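Local coordinates for protein trichothecene 3-O-acetyltransferase TRI101 (Fusarium sporotrichioides, PDB 2ZBA) that transfers an acetyl group from acetyl coenzyme A to the 3-hydroxyl of trichothecenes, a step in the biosynthesis of mycotoxins such as T-2 toxin, at residues Y36-P41 / F400-P405; G67-E72 / D141-L146; L317-Y322 / R352-A357. All coordinates share one frame; numbering follows the deposited sequence.

Interaction 1 of 3, residues Y36-P41 / F400-P405; sequences YPVSDP and FGLGKP
In the five-stranded mixed sheet of this BAHD-superfamily acyltransferase, built mainly from N-terminal strands, the late strand 407-409 is added antiparallel beside strand 29-37; in the loop that leads into it, Leu402, Gly403 and Pro405 touch Tyr36 near the end of strand 29-37. The contact shows how a sheet edge can be continued by side-chain contacts just beyond the point where strand pairing stops: between the two segments the union rests on apolar and CH-pi contacts. The Tyr36 ring is the centrepiece. Pro405 lies over one face, its CA 4.2 Å from the ring centroid and 26° off the normal, a CH-pi contact. Further along, Pro405 CG sits 3.6 Å from Tyr36 OH, the two side chains running side by side in the same direction. At the ring edge, in its plane, the carbonyl oxygen Gly403 O approaches Tyr36 CE1 to 3.3 Å. The phenol oxygen is held by the carbonyl of Tyr396, which fixes the outer end of the ring.

Leu402 crosses Tyr36 at about a right angle. With CG anti to its carbonyl carbon (chi1 -48°), Leu402 turns toward residues 36-38, and Leu402 CD1 meets Tyr36 CB at 3.8 Å. Ile47 of helix 44-61 and Leu157 of strand 156-164 also touch Leu402. On its other branch, Leu402 CD2 rests 3.7 Å from the carbonyl oxygen Pro37 O, while Leu402 CD1 reaches Val38 CG2 at 4.0 Å.

Interaction 2 of 3, residues G67-E72 / D141-L146; sequences GQVKTE and DPKPVL
Gln68 and Pro144 form a single beta bridge, flanked by two backbone hydrogen bonds, where strand 68-72 passes the loop that runs into strand 146-153. It illustrates how two sheets can be joined by one short exchange of peptide groups: strand 68-72 belongs to a three-stranded antiparallel sheet, whereas 146-153 lies within the five-stranded mixed sheet. The touching parts run 109° apart, and the pairing is confined to this bridge. Val69 N donates to Lys143 O at 2.8 Å, with an N-H...O angle of 176°, and Val145 N donates to Gly67 O at 3.2 Å. Pro144, which has no amide proton, sits between these two bonds.

Water completes the polar account. One molecule donates to Gln68 OE1 at 2.6 Å and to Val69 O, and accepts from Lys143 N at 3.1 Å, so it links the side-chain amide to the backbones of both segments. The other end of that amide, Gln68 NE2, is bound by the carbonyl of Pro86. A second water lies 2.7 Å from Gly67 O and probably donates to it, though it has other acceptors in reach; it accepts a weak bond from Leu146 N. Lys143 leaves its backbone with CG anti to N (chi1 -168°), which lays CD alongside Val69 CB; its ammonium group goes on to Leu26 O. Beside this polar seam the methyls Val69 CG2 and Val145 CG2 meet at 4.0 Å, the two valines crossing at about a right angle.

With Lys143 O, Lys143 N, Val69 O and Gln68 OE1 all engaged, the join probably owes its register to directional peptide and water bonds, with the Lys143 chain and Val145 packing against Val69 beside them.

Interaction 3 of 3, residues L317-Y322 / R352-A357; sequences LQNMTY and RRRTQA. With COA (coenzyme A), chain E.
Asn319 ND2 lies over one face of the Arg354 guanidinium, while Met320 O and Tyr322 CE2 meet its edge. The amide and guanidinium planes are only 26° apart, whereas the Tyr322 ring is turned 85° to the guanidinium and also receives Arg354 NH2 at its own edge, 3.2 Å from Tyr322 CE2. Bent at chi3 (53°), the arginine brings Arg354 NH2 within 2.6 Å of Met320 O, near the guanidinium plane; NH1 adds a weak bond to the same oxygen.

The amide of Asn319 is fixed at both ends. Asn319 ND2 donates to Thr355 OG1 at 2.9 Å, in the amide plane, and to a water that in turn donates to Arg354 O. OD1 accepts from Met320 N and from Gln220. Thr355 OG1 is also bonded to Leu351 O, one helical turn earlier.

The strand's other side faces the active site: Gln318 binds coenzyme A at its thiol end, though the modelled approach of OE1 to S1P is doubtfully short, and selenomethionine Met320 borders the T-2 toxin. Strand 318-326, outermost in its seven-stranded sheet and paired with strand 294-302, thus runs between the ligands and helix 348-363; the axes of the short segments 318-322 and 352-357 approach to 9.2 Å.

The three contacts sample both halves of the fold. Interactions 1 and 2 both involve the five-stranded mixed sheet, at strand 29-37 and just before strand 146-153, with centres 32 Å apart; interaction 3 lies on the seven-stranded sheet, its centre 25 Å from that of interaction 2 and 40 Å from that of interaction 1. None touches another. Along the chain, interaction 1 closes a long loop that contains interaction 2 and then interaction 3 in series, so residues 400-405 bring the late chain back to the N-terminal sheet after the second sheet has begun. The first two lie away from the ligand and calcium sites, whereas in interaction 3 helix 348-363 backs the strand that borders coenzyme A and the toxin.

Interaction 1 of 3, residues Y36-P41 / F400-P405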
loop_
_atom_site.group_PDB
_atom_site.type_symbol
_atom_site.label_atom_id
_atom_site.label_comp_id
_atom_site.label_asym_id
_atom_site.label_seq_id
_atom_site.Cartn_x
_atom_site.Cartn_y
_atom_site.Cartn_z
ATOM N N TYR A 36 -18.670 6.794 -3.103
ATOM C CA TYR A 36 -19.855 7.279 -2.383
ATOM C C TYR A 36 -21.069 7.344 -3.338
ATOM O O TYR A 36 -20.899 7.668 -4.521
ATOM C CB TYR A 36 -19.648 8.697 -1.853
ATOM C CG TYR A 36 -18.434 8.942 -0.981
ATOM C CD1 TYR A 36 -18.551 9.040 0.403
ATOM C CD2 TYR A 36 -17.173 9.120 -1.553
ATOM C CE1 TYR A 36 -17.421 9.281 1.203
ATOM C CE2 TYR A 36 -16.057 9.366 -0.781
ATOM C CZ TYR A 36 -16.171 9.443 0.583
ATOM O OH TYR A 36 -15.032 9.679 1.325
ATOM N N PRO A 37 -22.291 7.046 -2.830
ATOM C CA PRO A 37 -23.497 7.309 -3.631
ATOM C C PRO A 37 -23.791 8.811 -3.653
ATOM O O PRO A 37 -23.450 9.517 -2.702
ATOM C CB PRO A 37 -24.603 6.574 -2.858
ATOM C CG PRO A 37 -24.153 6.620 -1.419
ATOM C CD PRO A 37 -22.622 6.468 -1.509
ATOM N N VAL A 38 -24.386 9.300 -4.737
ATOM C CA VAL A 38 -24.817 10.696 -4.807
ATOM C C VAL A 38 -26.282 10.717 -5.197
ATOM O O VAL A 38 -26.669 10.228 -6.277
ATOM C CB VAL A 38 -23.972 11.546 -5.789
ATOM C CG1 VAL A 38 -24.604 12.939 -5.993
ATOM C CG2 VAL A 38 -22.542 11.669 -5.289
ATOM N N SER A 39 -27.086 11.272 -4.294
ATOM C CA SER A 39 -28.536 11.248 -4.409
ATOM C C SER A 39 -28.953 12.135 -5.581
ATOM O O SER A 39 -29.713 11.708 -6.444
ATOM C CB SER A 39 -29.163 11.743 -3.102
ATOM O OG SER A 39 -30.078 10.785 -2.603
ATOM N N ASP A 40 -28.413 13.351 -5.622
ATOM C CA ASP A 40 -28.739 14.291 -6.682
ATOM C C ASP A 40 -27.514 15.002 -7.238
ATOM O O ASP A 40 -26.670 15.458 -6.465
ATOM C CB ASP A 40 -29.749 15.322 -6.187
ATOM C CG ASP A 40 -30.372 16.090 -7.322
ATOM O OD1 ASP A 40 -30.020 17.271 -7.499
ATOM O OD2 ASP A 40 -31.184 15.496 -8.069
ATOM N N PRO A 41 -27.416 15.100 -8.584
ATOM C CA PRO A 41 -26.311 15.754 -9.284
ATOM C C PRO A 41 -26.109 17.230 -8.944
ATOM O O PRO A 41 -25.011 17.752 -9.129
ATOM C CB PRO A 41 -26.691 15.587 -10.757
ATOM C CG PRO A 41 -27.558 14.370 -10.773
ATOM C CD PRO A 41 -28.381 14.532 -9.547
ATOM N N PHE A 400 -18.676 16.163 2.637
ATOM C CA PHE A 400 -19.376 16.048 1.350
ATOM C C PHE A 400 -20.890 15.861 1.535
ATOM O O PHE A 400 -21.665 16.059 0.597
ATOM C CB PHE A 400 -18.824 14.878 0.517
ATOM C CG PHE A 400 -17.427 15.093 -0.030
ATOM C CD1 PHE A 400 -16.860 16.366 -0.100
ATOM C CD2 PHE A 400 -16.705 14.014 -0.536
ATOM C CE1 PHE A 400 -15.576 16.552 -0.627
ATOM C CE2 PHE A 400 -15.433 14.187 -1.063
ATOM C CZ PHE A 400 -14.870 15.461 -1.112
ATOM N N GLY A 401 -21.286 15.440 2.734
ATOM C CA GLY A 401 -22.690 15.175 3.065
ATOM C C GLY A 401 -23.220 13.853 2.541
ATOM O O GLY A 401 -24.448 13.635 2.500
ATOM N N LEU A 402 -22.312 12.960 2.147
ATOM C CA LEU A 402 -22.714 11.704 1.496
ATOM C C LEU A 402 -22.638 10.482 2.410
ATOM O O LEU A 402 -22.899 9.358 1.974
ATOM C CB LEU A 402 -21.870 11.457 0.245
ATOM C CG LEU A 402 -21.715 12.635 -0.710
ATOM C CD1 LEU A 402 -20.651 12.335 -1.771
ATOM C CD2 LEU A 402 -23.072 12.983 -1.347
ATOM N N GLY A 403 -22.281 10.717 3.672
ATOM C CA GLY A 403 -21.928 9.639 4.601
ATOM C C GLY A 403 -20.514 9.116 4.334
ATOM O O GLY A 403 -19.739 9.705 3.571
ATOM N N LYS A 404 -20.193 7.991 4.962
ATOM C CA LYS A 404 -18.893 7.345 4.817
ATOM C C LYS A 404 -18.866 6.538 3.522
ATOM O O LYS A 404 -19.929 6.199 2.995
ATOM C CB LYS A 404 -18.655 6.440 6.023
ATOM C CG LYS A 404 -17.992 7.145 7.210
ATOM C CD LYS A 404 -18.961 7.764 8.190
ATOM C CE LYS A 404 -18.201 8.469 9.331
ATOM N NZ LYS A 404 -17.578 9.774 8.931
ATOM N N PRO A 405 -17.658 6.216 2.999
ATOM C CA PRO A 405 -17.551 5.458 1.754
ATOM C C PRO A 405 -18.334 4.135 1.723
ATOM O O PRO A 405 -18.376 3.395 2.722
ATOM C CB PRO A 405 -16.046 5.179 1.643
ATOM C CG PRO A 405 -15.396 6.285 2.399
ATOM C CD PRO A 405 -16.326 6.565 3.542
#

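Interaction 2 of 3, residues G67-E72 / D141-L146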
loop_
_atom_site.group_PDB
_atom_site.type_symbol
_atom_site.label_atom_id
_atom_site.label_comp_id
_atom_site.label_asym_id
_atom_site.label_seq_id
_atom_site.Cartn_x
_atom_site.Cartn_y
_atom_site.Cartn_z
ATOM N N GLY A 67 3.711 20.350 -2.526
ATOM C CA GLY A 67 5.008 20.334 -3.182
ATOM C C GLY A 67 5.183 19.265 -4.236
ATOM O O GLY A 67 4.222 18.582 -4.639
ATOM N N GLN A 68 6.431 19.127 -4.679
ATOM C CA GLN A 68 6.821 18.165 -5.702
ATOM C C GLN A 68 8.158 17.525 -5.307
ATOM O O GLN A 68 8.960 18.129 -4.597
ATOM C CB GLN A 68 6.930 18.849 -7.082
ATOM C CG GLN A 68 8.082 19.839 -7.181
ATOM C CD GLN A 68 8.197 20.534 -8.514
ATOM O OE1 GLN A 68 8.504 19.916 -9.534
ATOM N NE2 GLN A 68 8.001 21.848 -8.501
ATOM N N VAL A 69 8.388 16.303 -5.781
ATOM C CA VAL A 69 9.629 15.593 -5.528
ATOM C C VAL A 69 10.642 15.907 -6.643
ATOM O O VAL A 69 10.352 15.801 -7.832
ATOM C CB VAL A 69 9.381 14.070 -5.350
ATOM C CG1 VAL A 69 10.705 13.288 -5.151
ATOM C CG2 VAL A 69 8.431 13.809 -4.161
ATOM N N LYS A 70 11.823 16.327 -6.226
ATOM C CA LYS A 70 12.906 16.656 -7.133
ATOM C C LYS A 70 14.141 15.842 -6.712
ATOM O O LYS A 70 14.447 15.734 -5.523
ATOM C CB LYS A 70 13.183 18.157 -7.035
ATOM C CG LYS A 70 14.398 18.648 -7.773
ATOM C CD LYS A 70 15.155 19.648 -6.887
ATOM C CE LYS A 70 15.605 20.860 -7.677
ATOM N NZ LYS A 70 16.166 21.894 -6.780
ATOM N N THR A 71 14.831 15.263 -7.689
ATOM C CA THR A 71 16.038 14.479 -7.416
ATOM C C THR A 71 17.272 15.234 -7.917
ATOM O O THR A 71 17.384 15.520 -9.114
ATOM C CB THR A 71 15.942 13.078 -8.045
ATOM O OG1 THR A 71 14.750 12.444 -7.573
ATOM C CG2 THR A 71 17.170 12.210 -7.679
ATOM N N GLU A 72 18.172 15.561 -6.986
ATOM C CA GLU A 72 19.387 16.346 -7.253
ATOM C C GLU A 72 20.648 15.498 -7.295
ATOM O O GLU A 72 20.769 14.525 -6.558
ATOM C CB GLU A 72 19.596 17.362 -6.137
ATOM C CG GLU A 72 18.999 18.725 -6.397
ATOM C CD GLU A 72 19.512 19.758 -5.421
ATOM O OE1 GLU A 72 19.346 19.549 -4.200
ATOM O OE2 GLU A 72 20.091 20.776 -5.879
ATOM N N ASP A 141 10.018 16.497 -15.796
ATOM C CA ASP A 141 8.563 16.435 -15.677
ATOM C C ASP A 141 8.167 16.469 -14.204
ATOM O O ASP A 141 8.827 15.830 -13.379
ATOM C CB ASP A 141 8.044 15.149 -16.317
ATOM C CG ASP A 141 8.087 15.198 -17.825
ATOM O OD1 ASP A 141 7.901 16.296 -18.393
ATOM O OD2 ASP A 141 8.299 14.139 -18.448
ATOM N N PRO A 142 7.109 17.235 -13.862
ATOM C CA PRO A 142 6.681 17.338 -12.465
ATOM C C PRO A 142 6.336 15.987 -11.836
ATOM O O PRO A 142 5.807 15.079 -12.508
ATOM C CB PRO A 142 5.444 18.241 -12.534
ATOM C CG PRO A 142 5.612 19.015 -13.794
ATOM C CD PRO A 142 6.282 18.072 -14.749
ATOM N N LYS A 143 6.670 15.866 -10.559
ATOM C CA LYS A 143 6.385 14.682 -9.771
ATOM C C LYS A 143 5.731 15.127 -8.453
ATOM O O LYS A 143 6.385 15.165 -7.410
ATOM C CB LYS A 143 7.693 13.928 -9.532
ATOM C CG LYS A 143 7.563 12.536 -8.976
ATOM C CD LYS A 143 8.950 11.930 -8.717
ATOM C CE LYS A 143 9.541 11.273 -9.961
ATOM N NZ LYS A 143 10.874 10.648 -9.639
ATOM N N PRO A 144 4.432 15.489 -8.503
ATOM C CA PRO A 144 3.775 16.009 -7.303
ATOM C C PRO A 144 3.741 14.976 -6.180
ATOM O O PRO A 144 3.732 13.775 -6.435
ATOM C CB PRO A 144 2.353 16.332 -7.783
ATOM C CG PRO A 144 2.443 16.395 -9.288
ATOM C CD PRO A 144 3.513 15.420 -9.655
ATOM N N VAL A 145 3.750 15.465 -4.953
ATOM C CA VAL A 145 3.691 14.649 -3.733
ATOM C C VAL A 145 2.301 13.976 -3.618
ATOM O O VAL A 145 2.185 12.787 -3.285
ATOM C CB VAL A 145 4.029 15.544 -2.506
ATOM C CG1 VAL A 145 3.647 14.893 -1.162
ATOM C CG2 VAL A 145 5.497 15.923 -2.520
ATOM N N LEU A 146 1.261 14.743 -3.948
ATOM C CA LEU A 146 -0.116 14.303 -3.777
ATOM C C LEU A 146 -0.958 14.836 -4.933
ATOM O O LEU A 146 -0.853 16.008 -5.294
ATOM C CB LEU A 146 -0.641 14.802 -2.419
ATOM C CG LEU A 146 -1.872 14.146 -1.768
ATOM C CD1 LEU A 146 -1.570 12.746 -1.223
ATOM C CD2 LEU A 146 -2.415 15.037 -0.631
HETATM O O HOH W 1 1.630 18.044 -3.904
HETATM O O HOH W 2 9.257 17.436 -9.911
#

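Interaction 3 of 3, residues L317-Y322 / R352-A357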
loop_
_atom_site.group_PDB
_atom_site.type_symbol
_atom_site.label_atom_id
_atom_site.label_comp_id
_atom_site.label_asym_id
_atom_site.label_seq_id
_atom_site.Cartn_x
_atom_site.Cartn_y
_atom_site.Cartn_z
ATOM N N LEU A 317 8.042 5.195 6.131
ATOM C CA LEU A 317 8.626 4.549 7.275
ATOM C C LEU A 317 8.086 3.128 7.303
ATOM O O LEU A 317 7.173 2.789 8.054
ATOM C CB LEU A 317 8.296 5.339 8.556
ATOM C CG LEU A 317 8.954 4.828 9.834
ATOM C CD1 LEU A 317 10.411 4.308 9.587
ATOM C CD2 LEU A 317 8.911 5.886 10.897
ATOM N N GLN A 318 8.674 2.308 6.450
ATOM C CA GLN A 318 8.173 0.989 6.154
ATOM C C GLN A 318 9.397 0.101 6.003
ATOM O O GLN A 318 10.486 0.596 5.685
ATOM C CB GLN A 318 7.417 1.068 4.828
ATOM C CG GLN A 318 6.718 -0.192 4.369
ATOM C CD GLN A 318 5.942 0.031 3.080
ATOM O OE1 GLN A 318 4.710 0.129 3.101
ATOM N NE2 GLN A 318 6.657 0.151 1.955
ATOM N N ASN A 319 9.224 -1.190 6.272
ATOM C CA ASN A 319 10.187 -2.204 5.881
ATOM C C ASN A 319 9.374 -3.433 5.504
ATOM O O ASN A 319 8.146 -3.351 5.400
ATOM C CB ASN A 319 11.144 -2.494 7.051
ATOM C CG ASN A 319 12.491 -3.039 6.596
ATOM O OD1 ASN A 319 12.627 -3.568 5.492
ATOM N ND2 ASN A 319 13.495 -2.919 7.460
HETATM N N MSE A 320 10.039 -4.562 5.298
HETATM C CA MSE A 320 9.370 -5.805 5.028
HETATM C C MSE A 320 9.996 -6.863 5.923
HETATM O O MSE A 320 11.122 -6.711 6.404
HETATM C CB MSE A 320 9.494 -6.188 3.545
HETATM C CG MSE A 320 8.828 -5.188 2.547
HETATM SE SE MSE A 320 8.617 -5.959 0.776
HETATM C CE MSE A 320 6.688 -6.341 0.811
ATOM N N THR A 321 9.262 -7.932 6.165
ATOM C CA THR A 321 9.858 -9.123 6.732
ATOM C C THR A 321 9.927 -10.170 5.607
ATOM O O THR A 321 9.067 -10.205 4.702
ATOM C CB THR A 321 9.104 -9.628 8.002
ATOM O OG1 THR A 321 7.768 -10.028 7.664
ATOM C CG2 THR A 321 9.059 -8.529 9.086
ATOM N N TYR A 322 10.949 -11.010 5.665
ATOM C CA TYR A 322 11.213 -11.992 4.622
ATOM C C TYR A 322 11.212 -13.400 5.175
ATOM O O TYR A 322 11.686 -13.656 6.278
ATOM C CB TYR A 322 12.538 -11.670 3.945
ATOM C CG TYR A 322 12.579 -10.255 3.425
ATOM C CD1 TYR A 322 11.957 -9.915 2.221
ATOM C CD2 TYR A 322 13.203 -9.237 4.158
ATOM C CE1 TYR A 322 11.972 -8.578 1.750
ATOM C CE2 TYR A 322 13.223 -7.913 3.690
ATOM C CZ TYR A 322 12.616 -7.597 2.485
ATOM O OH TYR A 322 12.647 -6.295 2.032
ATOM N N ARG A 352 13.573 -2.936 14.285
ATOM C CA ARG A 352 14.361 -1.714 14.451
ATOM C C ARG A 352 15.768 -1.800 13.902
ATOM O O ARG A 352 16.210 -0.921 13.146
ATOM C CB ARG A 352 14.441 -1.346 15.917
ATOM C CG ARG A 352 13.464 -0.299 16.271
ATOM C CD ARG A 352 13.781 0.289 17.593
ATOM N NE ARG A 352 12.790 -0.138 18.554
ATOM C CZ ARG A 352 12.917 -1.177 19.353
ATOM N NH1 ARG A 352 14.029 -1.896 19.332
ATOM N NH2 ARG A 352 11.937 -1.473 20.190
ATOM N N ARG A 353 16.470 -2.855 14.309
ATOM C CA ARG A 353 17.843 -3.119 13.873
ATOM C C ARG A 353 17.950 -3.218 12.351
ATOM O O ARG A 353 18.774 -2.566 11.742
ATOM C CB ARG A 353 18.407 -4.396 14.535
ATOM C CG ARG A 353 19.852 -4.721 14.100
ATOM C CD ARG A 353 20.838 -3.583 14.451
ATOM N NE ARG A 353 22.211 -3.908 14.021
ATOM C CZ ARG A 353 23.329 -3.348 14.474
ATOM N NH1 ARG A 353 23.313 -2.404 15.425
ATOM N NH2 ARG A 353 24.488 -3.745 13.967
ATOM N N ARG A 354 17.098 -4.039 11.749
ATOM C CA ARG A 354 17.098 -4.238 10.303
ATOM C C ARG A 354 16.816 -2.913 9.558
ATOM O O ARG A 354 17.391 -2.658 8.497
ATOM C CB ARG A 354 16.064 -5.310 9.923
ATOM C CG ARG A 354 16.424 -6.767 10.372
ATOM C CD ARG A 354 15.316 -7.766 10.013
ATOM N NE ARG A 354 14.986 -7.660 8.591
ATOM C CZ ARG A 354 13.816 -7.248 8.106
ATOM N NH1 ARG A 354 12.801 -6.931 8.921
ATOM N NH2 ARG A 354 13.665 -7.132 6.787
ATOM N N THR A 355 15.933 -2.085 10.120
ATOM C CA THR A 355 15.496 -0.831 9.491
ATOM C C THR A 355 16.588 0.228 9.600
ATOM O O THR A 355 16.908 0.920 8.622
ATOM C CB THR A 355 14.156 -0.330 10.100
ATOM O OG1 THR A 355 13.121 -1.289 9.829
ATOM C CG2 THR A 355 13.712 1.009 9.499
ATOM N N GLN A 356 17.167 0.334 10.794
ATOM C CA GLN A 356 18.297 1.237 11.041
ATOM C C GLN A 356 19.517 0.796 10.250
ATOM O O GLN A 356 20.276 1.642 9.796
ATOM C CB GLN A 356 18.653 1.303 12.534
ATOM C CG GLN A 356 17.548 1.941 13.409
ATOM C CD GLN A 356 18.005 2.153 14.838
ATOM O OE1 GLN A 356 18.770 3.095 15.147
ATOM N NE2 GLN A 356 17.559 1.261 15.726
ATOM N N ALA A 357 19.717 -0.519 10.101
ATOM C CA ALA A 357 20.847 -0.998 9.266
ATOM C C ALA A 357 20.651 -0.555 7.806
ATOM O O ALA A 357 21.584 -0.099 7.161
ATOM C CB ALA A 357 20.996 -2.486 9.350
HETATM N N1A COA E . -2.156 -11.765 22.729
HETATM C C2A COA E . -3.173 -12.123 21.860
HETATM N N3A COA E . -3.449 -11.318 20.763
HETATM C C4A COA E . -2.727 -10.185 20.530
HETATM C C5A COA E . -1.705 -9.815 21.403
HETATM C C6A COA E . -1.418 -10.616 22.516
HETATM N N6A COA E . -0.516 -10.226 23.420
HETATM N N7A COA E . -1.167 -8.662 20.940
HETATM C C8A COA E . -1.823 -8.301 19.811
HETATM N N9A COA E . -2.788 -9.236 19.539
HETATM C C1B COA E . -3.657 -9.292 18.341
HETATM C C2B COA E . -4.732 -8.210 18.370
HETATM O O2B COA E . -5.874 -8.647 19.075
HETATM C C3B COA E . -4.962 -7.971 16.888
HETATM O O3B COA E . -5.593 -9.121 16.389
HETATM P P3B COA E . -6.884 -9.152 15.425
HETATM O O7A COA E . -6.663 -8.130 14.329
HETATM O O8A COA E . -8.123 -8.755 16.181
HETATM O O9A COA E . -6.911 -10.549 14.893
HETATM C C4B COA E . -3.555 -8.081 16.338
HETATM O O4B COA E . -2.921 -9.061 17.142
HETATM C C5B COA E . -2.724 -6.809 16.357
HETATM O O5B COA E . -1.405 -7.206 15.997
HETATM P P1A COA E . -0.473 -6.275 15.068
HETATM O O1A COA E . -0.273 -4.929 15.689
HETATM O O2A COA E . 0.813 -6.961 14.675
HETATM O O3A COA E . -1.341 -5.943 13.729
HETATM P P2A COA E . -1.695 -6.952 12.521
HETATM O O4A COA E . -3.166 -6.768 12.217
HETATM O O5A COA E . -1.291 -8.390 12.735
HETATM O O6A COA E . -0.835 -6.432 11.271
HETATM C CBP COA E . 1.202 -6.023 10.054
HETATM C CCP COA E . 0.479 -6.924 11.054
HETATM C CDP COA E . 0.701 -6.422 8.666
HETATM C CEP COA E . 2.716 -6.259 10.188
HETATM C CAP COA E . 0.831 -4.569 10.358
HETATM O OAP COA E . 1.265 -4.212 11.663
HETATM C C9P COA E . 1.362 -3.550 9.377
HETATM O O9P COA E . 2.663 -3.064 9.532
HETATM N N8P COA E . 0.558 -3.094 8.414
HETATM C C7P COA E . 1.032 -2.117 7.438
HETATM C C6P COA E . 1.785 -2.760 6.273
HETATM C C5P COA E . 2.219 -1.686 5.288
HETATM O O5P COA E . 3.163 -0.902 5.557
HETATM N N4P COA E . 1.561 -1.618 4.137
HETATM C C3P COA E . 1.405 -0.323 3.479
HETATM C C2P COA E . 2.047 -0.283 2.095
HETATM S S1P COA E . 2.671 1.351 1.593
HETATM O O HOH W 3 16.108 -3.862 6.652
#